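Local coordinates for protein NtrC family transcriptional regulator (Clostridium acetobutylicum ATCC 824, PDB 2Q5C) that probably acts as a sigma-54-dependent transcriptional activator that binds DNA and ATP, represented here by its N-terminal PrpR-type region, probably sensory, at residues A[90-100]-A[138-148]. Numbering follows the deposited sequence.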
ATOM      1  N   ALA A  90       1.647 -16.922   1.848  1.00 20.62           N
ATOM      2  CA  ALA A  90       3.011 -17.149   1.320  1.00 20.81           C
ATOM      3  C   ALA A  90       3.590 -18.491   1.743  1.00 22.04           C
ATOM      4  O   ALA A  90       4.505 -19.002   1.091  1.00 22.44           O
ATOM      5  CB  ALA A  90       3.938 -16.014   1.733  1.00 20.49           C
ATOM      6  N   LYS A  91       3.041 -19.068   2.800  1.00 22.38           N
ATOM      7  CA  LYS A  91       3.551 -20.343   3.320  1.00 24.21           C
ATOM      8  C   LYS A  91       3.379 -21.449   2.309  1.00 24.88           C
ATOM      9  O   LYS A  91       4.055 -22.500   2.398  1.00 26.87           O
ATOM     10  CB  LYS A  91       2.825 -20.732   4.607  1.00 24.33           C
ATOM     11  CG  LYS A  91       3.308 -20.004   5.812  1.00 26.22           C
ATOM     12  CD  LYS A  91       2.555 -20.433   7.092  1.00 26.33           C
ATOM     13  CE  LYS A  91       2.819 -21.919   7.450  1.00 28.40           C
ATOM     14  NZ  LYS A  91       1.948 -22.325   8.598  1.00 33.14           N
ATOM     15  N   ARG A  92       2.513 -21.253   1.337  1.00 24.27           N
ATOM     16  CA  ARG A  92       2.387 -22.321   0.332  1.00 24.95           C
ATOM     17  C   ARG A  92       3.672 -22.506  -0.450  1.00 25.11           C
ATOM     18  O   ARG A  92       3.882 -23.573  -1.058  1.00 26.39           O
ATOM     19  CB  ARG A  92       1.244 -22.062  -0.620  1.00 25.28           C
ATOM     20  CG  ARG A  92       1.457 -20.949  -1.585  1.00 25.89           C
ATOM     21  CD  ARG A  92       0.129 -20.692  -2.246  1.00 27.44           C
ATOM     22  NE  ARG A  92       0.165 -19.772  -3.378  1.00 28.22           N
ATOM     23  CZ  ARG A  92       0.183 -18.446  -3.275  1.00 27.56           C
ATOM     24  NH1 ARG A  92       0.216 -17.855  -2.067  1.00 25.66           N
ATOM     25  NH2 ARG A  92       0.192 -17.705  -4.378  1.00 30.48           N
ATOM     26  N   PHE A  93       4.507 -21.466  -0.485  1.00 24.13           N
ATOM     27  CA  PHE A  93       5.768 -21.541  -1.246  1.00 23.89           C
ATOM     28  C   PHE A  93       6.908 -22.118  -0.455  1.00 24.96           C
ATOM     29  O   PHE A  93       7.901 -22.569  -1.051  1.00 25.43           O
ATOM     30  CB  PHE A  93       6.188 -20.169  -1.782  1.00 23.94           C
ATOM     31  CG  PHE A  93       5.188 -19.519  -2.692  1.00 24.10           C
ATOM     32  CD1 PHE A  93       4.856 -20.082  -3.910  1.00 26.37           C
ATOM     33  CD2 PHE A  93       4.609 -18.304  -2.339  1.00 25.19           C
ATOM     34  CE1 PHE A  93       3.941 -19.454  -4.761  1.00 28.20           C
ATOM     35  CE2 PHE A  93       3.702 -17.660  -3.193  1.00 26.58           C
ATOM     36  CZ  PHE A  93       3.373 -18.237  -4.399  1.00 27.85           C
ATOM     37  N   GLY A  94       6.837 -22.045   0.871  1.00 24.44           N
ATOM     38  CA  GLY A  94       7.933 -22.465   1.746  1.00 26.58           C
ATOM     39  C   GLY A  94       7.782 -21.790   3.092  1.00 26.66           C
ATOM     40  O   GLY A  94       6.849 -21.004   3.271  1.00 28.27           O
ATOM     41  N   ASN A  95       8.663 -22.090   4.042  0.50 27.30           N
ATOM     42  CA  ASN A  95       8.554 -21.475   5.378  0.50 27.13           C
ATOM     43  C   ASN A  95       9.512 -20.328   5.680  0.50 26.61           C
ATOM     44  O   ASN A  95       9.348 -19.656   6.703  0.50 26.43           O
ATOM     45  CB  ASN A  95       8.596 -22.525   6.506  0.50 28.51           C
ATOM     46  CG  ASN A  95       9.659 -23.579   6.290  0.50 28.39           C
ATOM     47  OD1 ASN A  95      10.827 -23.273   6.048  0.50 31.71           O
ATOM     48  ND2 ASN A  95       9.257 -24.843   6.392  0.50 33.06           N
ATOM     49  N   GLU A  96      10.499 -20.101   4.811  1.00 25.49           N
ATOM     50  CA  GLU A  96      11.464 -19.029   5.046  1.00 25.98           C
ATOM     51  C   GLU A  96      11.169 -17.860   4.119  1.00 23.33           C
ATOM     52  O   GLU A  96      11.196 -17.996   2.919  1.00 22.85           O
ATOM     53  CB  GLU A  96      12.930 -19.491   4.917  1.00 27.04           C
ATOM     54  CG  GLU A  96      13.872 -18.291   5.067  1.00 31.81           C
ATOM     55  CD  GLU A  96      15.345 -18.626   5.346  1.00 32.30           C
ATOM     56  OE1 GLU A  96      15.863 -19.627   4.794  1.00 39.21           O
ATOM     57  OE2 GLU A  96      15.976 -17.857   6.118  1.00 37.65           O
ATOM     58  N   LEU A  97      10.867 -16.711   4.720  1.00 21.45           N
ATOM     59  CA  LEU A  97      10.364 -15.568   3.955  1.00 22.31           C
ATOM     60  C   LEU A  97      11.115 -14.299   4.280  1.00 21.59           C
ATOM     61  O   LEU A  97      11.624 -14.157   5.383  1.00 22.60           O
ATOM     62  CB  LEU A  97       8.882 -15.325   4.330  1.00 24.09           C
ATOM     63  CG  LEU A  97       7.957 -16.516   4.581  1.00 27.16           C
ATOM     64  CD1 LEU A  97       6.591 -16.052   5.068  1.00 29.44           C
ATOM     65  CD2 LEU A  97       7.801 -17.325   3.324  1.00 30.84           C
ATOM     66  N   ALA A  98      11.129 -13.365   3.334  1.00 20.29           N
ATOM     67  CA  ALA A  98      11.561 -11.992   3.613  1.00 20.47           C
ATOM     68  C   ALA A  98      10.313 -11.143   3.737  1.00 20.22           C
ATOM     69  O   ALA A  98       9.474 -11.180   2.842  1.00 21.22           O
ATOM     70  CB  ALA A  98      12.431 -11.441   2.491  1.00 22.26           C
ATOM     71  N   LEU A  99      10.206 -10.399   4.826  1.00 19.67           N
ATOM     72  CA  LEU A  99       9.104  -9.445   4.979  1.00 21.28           C
ATOM     73  C   LEU A  99       9.713  -8.073   4.815  1.00 21.39           C
ATOM     74  O   LEU A  99      10.599  -7.684   5.591  1.00 22.33           O
ATOM     75  CB  LEU A  99       8.513  -9.613   6.369  1.00 21.09           C
ATOM     76  CG  LEU A  99       7.367  -8.663   6.742  1.00 24.47           C
ATOM     77  CD1 LEU A  99       6.175  -8.869   5.825  1.00 26.31           C
ATOM     78  CD2 LEU A  99       7.011  -8.973   8.178  1.00 29.46           C
ATOM     79  N   ILE A 100       9.244  -7.335   3.808  1.00 21.04           N
ATOM     80  CA  ILE A 100       9.841  -6.049   3.484  1.00 21.67           C
ATOM     81  C   ILE A 100       8.848  -4.949   3.818  1.00 21.15           C
ATOM     82  O   ILE A 100       7.717  -4.943   3.308  1.00 22.85           O
ATOM     83  CB  ILE A 100      10.310  -5.969   2.009  1.00 22.23           C
ATOM     84  CG1 ILE A 100      11.384  -7.051   1.758  1.00 23.35           C
ATOM     85  CG2 ILE A 100      10.835  -4.551   1.676  1.00 23.60           C
ATOM     86  CD1 ILE A 100      11.957  -7.098   0.375  1.00 21.52           C
ATOM     87  N   VAL A 138      17.928  -9.828  -0.653  1.00 22.05           N
ATOM     88  CA  VAL A 138      17.135 -11.015  -0.338  1.00 23.19           C
ATOM     89  C   VAL A 138      17.716 -12.285  -0.959  1.00 22.31           C
ATOM     90  O   VAL A 138      17.859 -13.296  -0.257  1.00 22.50           O
ATOM     91  CB  VAL A 138      15.654 -10.813  -0.768  1.00 24.20           C
ATOM     92  CG1 VAL A 138      14.830 -12.102  -0.573  1.00 25.89           C
ATOM     93  CG2 VAL A 138      15.052  -9.648   0.042  1.00 24.94           C
ATOM     94  N   LYS A 139      18.067 -12.212  -2.248  1.00 22.24           N
ATOM     95  CA  LYS A 139      18.597 -13.377  -2.978  1.00 23.47           C
ATOM     96  C   LYS A 139      19.865 -13.825  -2.291  1.00 21.97           C
ATOM     97  O   LYS A 139      20.090 -15.019  -2.119  1.00 21.70           O
ATOM     98  CB  LYS A 139      18.950 -13.059  -4.430  1.00 25.37           C
ATOM     99  CG  LYS A 139      17.805 -12.797  -5.326  1.00 28.76           C
ATOM    100  CD  LYS A 139      18.272 -12.448  -6.733  1.00 34.83           C
ATOM    101  CE  LYS A 139      18.055 -13.598  -7.708  1.00 37.96           C
ATOM    102  NZ  LYS A 139      17.945 -13.073  -9.113  1.00 41.21           N
ATOM    103  N   THR A 140      20.715 -12.874  -1.878  1.00 20.75           N
ATOM    104  CA  THR A 140      22.000 -13.245  -1.275  1.00 21.11           C
ATOM    105  C   THR A 140      21.832 -13.912   0.075  1.00 21.23           C
ATOM    106  O   THR A 140      22.765 -14.602   0.572  1.00 21.31           O
ATOM    107  CB  THR A 140      22.981 -12.044  -1.117  1.00 20.84           C
ATOM    108  OG1 THR A 140      22.516 -11.128  -0.095  1.00 21.74           O
ATOM    109  CG2 THR A 140      23.192 -11.340  -2.409  1.00 21.75           C
ATOM    110  N   GLU A 141      20.662 -13.717   0.702  1.00 21.76           N
ATOM    111  CA  GLU A 141      20.338 -14.343   1.971  1.00 22.90           C
ATOM    112  C   GLU A 141      19.719 -15.722   1.772  1.00 22.56           C
ATOM    113  O   GLU A 141      19.254 -16.340   2.726  1.00 25.36           O
ATOM    114  CB  GLU A 141      19.385 -13.448   2.798  1.00 23.47           C
ATOM    115  CG  GLU A 141      19.957 -12.110   3.203  1.00 26.70           C
ATOM    116  CD  GLU A 141      21.063 -12.193   4.239  1.00 29.73           C
ATOM    117  OE1 GLU A 141      21.173 -13.222   4.949  1.00 29.66           O
ATOM    118  OE2 GLU A 141      21.807 -11.196   4.360  1.00 32.77           O
ATOM    119  N   ASN A 142      19.702 -16.197   0.524  1.00 22.05           N
ATOM    120  CA  ASN A 142      19.128 -17.499   0.181  1.00 22.79           C
ATOM    121  C   ASN A 142      17.622 -17.597   0.475  1.00 22.19           C
ATOM    122  O   ASN A 142      17.087 -18.668   0.772  1.00 23.65           O
ATOM    123  CB  ASN A 142      19.890 -18.643   0.879  1.00 23.16           C
ATOM    124  CG  ASN A 142      19.696 -19.980   0.178  1.00 25.10           C
ATOM    125  OD1 ASN A 142      19.547 -20.057  -1.055  1.00 26.22           O
ATOM    126  ND2 ASN A 142      19.642 -21.047   0.979  1.00 29.56           N
ATOM    127  N   ILE A 143      16.943 -16.474   0.325  1.00 22.03           N
ATOM    128  CA  ILE A 143      15.491 -16.441   0.546  1.00 22.19           C
ATOM    129  C   ILE A 143      14.803 -16.354  -0.803  1.00 21.55           C
ATOM    130  O   ILE A 143      15.251 -15.609  -1.677  1.00 21.93           O
ATOM    131  CB  ILE A 143      15.141 -15.256   1.440  1.00 21.29           C
ATOM    132  CG1 ILE A 143      15.693 -15.496   2.847  1.00 23.00           C
ATOM    133  CG2 ILE A 143      13.615 -15.078   1.550  1.00 21.82           C
ATOM    134  CD1 ILE A 143      15.651 -14.280   3.761  1.00 25.22           C
ATOM    135  N   LYS A 144      13.740 -17.144  -0.977  1.00 21.37           N
ATOM    136  CA  LYS A 144      13.074 -17.258  -2.258  1.00 22.34           C
ATOM    137  C   LYS A 144      11.658 -16.664  -2.295  1.00 20.82           C
ATOM    138  O   LYS A 144      11.021 -16.684  -3.336  1.00 20.66           O
ATOM    139  CB  LYS A 144      13.010 -18.730  -2.674  1.00 23.71           C
ATOM    140  CG  LYS A 144      14.402 -19.391  -2.653  1.00 29.35           C
ATOM    141  CD  LYS A 144      14.400 -20.742  -3.296  1.00 35.46           C
ATOM    142  CE  LYS A 144      15.814 -21.311  -3.334  1.00 38.98           C
ATOM    143  NZ  LYS A 144      16.456 -21.257  -1.978  1.00 43.19           N
ATOM    144  N   ILE A 145      11.209 -16.139  -1.148  1.00 20.99           N
ATOM    145  CA  ILE A 145       9.811 -15.692  -1.002  1.00 20.03           C
ATOM    146  C   ILE A 145       9.836 -14.315  -0.350  1.00 19.92           C
ATOM    147  O   ILE A 145      10.449 -14.137   0.682  1.00 20.51           O
ATOM    148  CB  ILE A 145       9.028 -16.645  -0.100  1.00 20.92           C
ATOM    149  CG1 ILE A 145       9.129 -18.114  -0.574  1.00 20.53           C
ATOM    150  CG2 ILE A 145       7.539 -16.229  -0.041  1.00 21.17           C
ATOM    151  CD1 ILE A 145       8.767 -19.123   0.472  1.00 22.93           C
ATOM    152  N   VAL A 146       9.145 -13.368  -0.980  1.00 19.44           N
ATOM    153  CA  VAL A 146       9.078 -11.996  -0.463  1.00 19.30           C
ATOM    154  C   VAL A 146       7.612 -11.601  -0.209  1.00 19.54           C
ATOM    155  O   VAL A 146       6.765 -11.776  -1.096  1.00 19.29           O
ATOM    156  CB  VAL A 146       9.665 -11.010  -1.485  1.00 19.99           C
ATOM    157  CG1 VAL A 146       9.421  -9.556  -1.068  1.00 19.71           C
ATOM    158  CG2 VAL A 146      11.148 -11.253  -1.649  1.00 20.30           C
ATOM    159  N   VAL A 147       7.345 -11.063   0.986  1.00 18.36           N
ATOM    160  CA  VAL A 147       5.993 -10.569   1.383  1.00 18.06           C
ATOM    161  C   VAL A 147       6.156  -9.071   1.575  1.00 17.27           C
ATOM    162  O   VAL A 147       6.961  -8.633   2.393  1.00 17.79           O
ATOM    163  CB  VAL A 147       5.563 -11.209   2.683  1.00 18.86           C
ATOM    164  CG1 VAL A 147       4.191 -10.672   3.136  1.00 19.84           C
ATOM    165  CG2 VAL A 147       5.485 -12.697   2.527  1.00 21.03           C
ATOM    166  N   SER A 148       5.419  -8.287   0.788  1.00 17.49           N
ATOM    167  CA  SER A 148       5.559  -6.843   0.856  1.00 18.69           C
ATOM    168  C   SER A 148       4.441  -6.196   0.071  1.00 19.23           C
ATOM    169  O   SER A 148       3.500  -6.856  -0.382  1.00 19.53           O
ATOM    170  CB  SER A 148       6.919  -6.409   0.256  1.00 18.86           C
ATOM    171  OG  SER A 148       7.283  -5.067   0.602  1.00 21.13           O
TER
HETATM  172  O   HOH W   1      12.930 -19.058   1.028  1.00 24.60           O
HETATM  173  O   HOH W   2      15.276 -20.130   2.166  1.00 37.27           O
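Ile145 fills the angle between strand 96-100 and the turn that leads into it from Ala90. Its CB lies against Leu97 CD2 and near the carbonyl oxygen of Glu96. With CG1 beside the backbone N (chi1 -54°), the longer branch runs toward the turn, where CG1 passes Phe93 CB. Ile145 CD1 ends 3.5 Å from Gly94 N and against Leu97 CD2. The other branch, CG2, touches the same leucine methyl and, more distantly, Ala90 CB, which also packs on Val147 CG2.

Beyond this cluster the two segments pair as neighbouring parallel strands. Ala98 N donates to Ile145 O (2.8 Å), Val147 N to Ala98 O, and Ile100 N to Val147 O, all close to straight. Ser148 adds a side-chain bond: Ser148 OG donates a hydrogen bond to Ile100 O (2.7 Å), from above the carbonyl plane. Where the strands begin, one water bridges Glu96 O and Lys144 N, and another joins Glu96 OE1 to Asn142 O. On the sheet face bearing Ala98 and Val146, Ala98 CB meets Val138 CG1 and Ile143 CG2, both at 3.9 Å.

The two strands are the central pair of a four-stranded parallel sheet with order 2-1-3-4, flanked by strands 119-125 and 162-165. Helix 80-90 covers the face of Leu99 and Val147, whereas helices 131-140 and 150-158 pack against that of Ala98 and Val146, giving a three-layered alpha/beta domain.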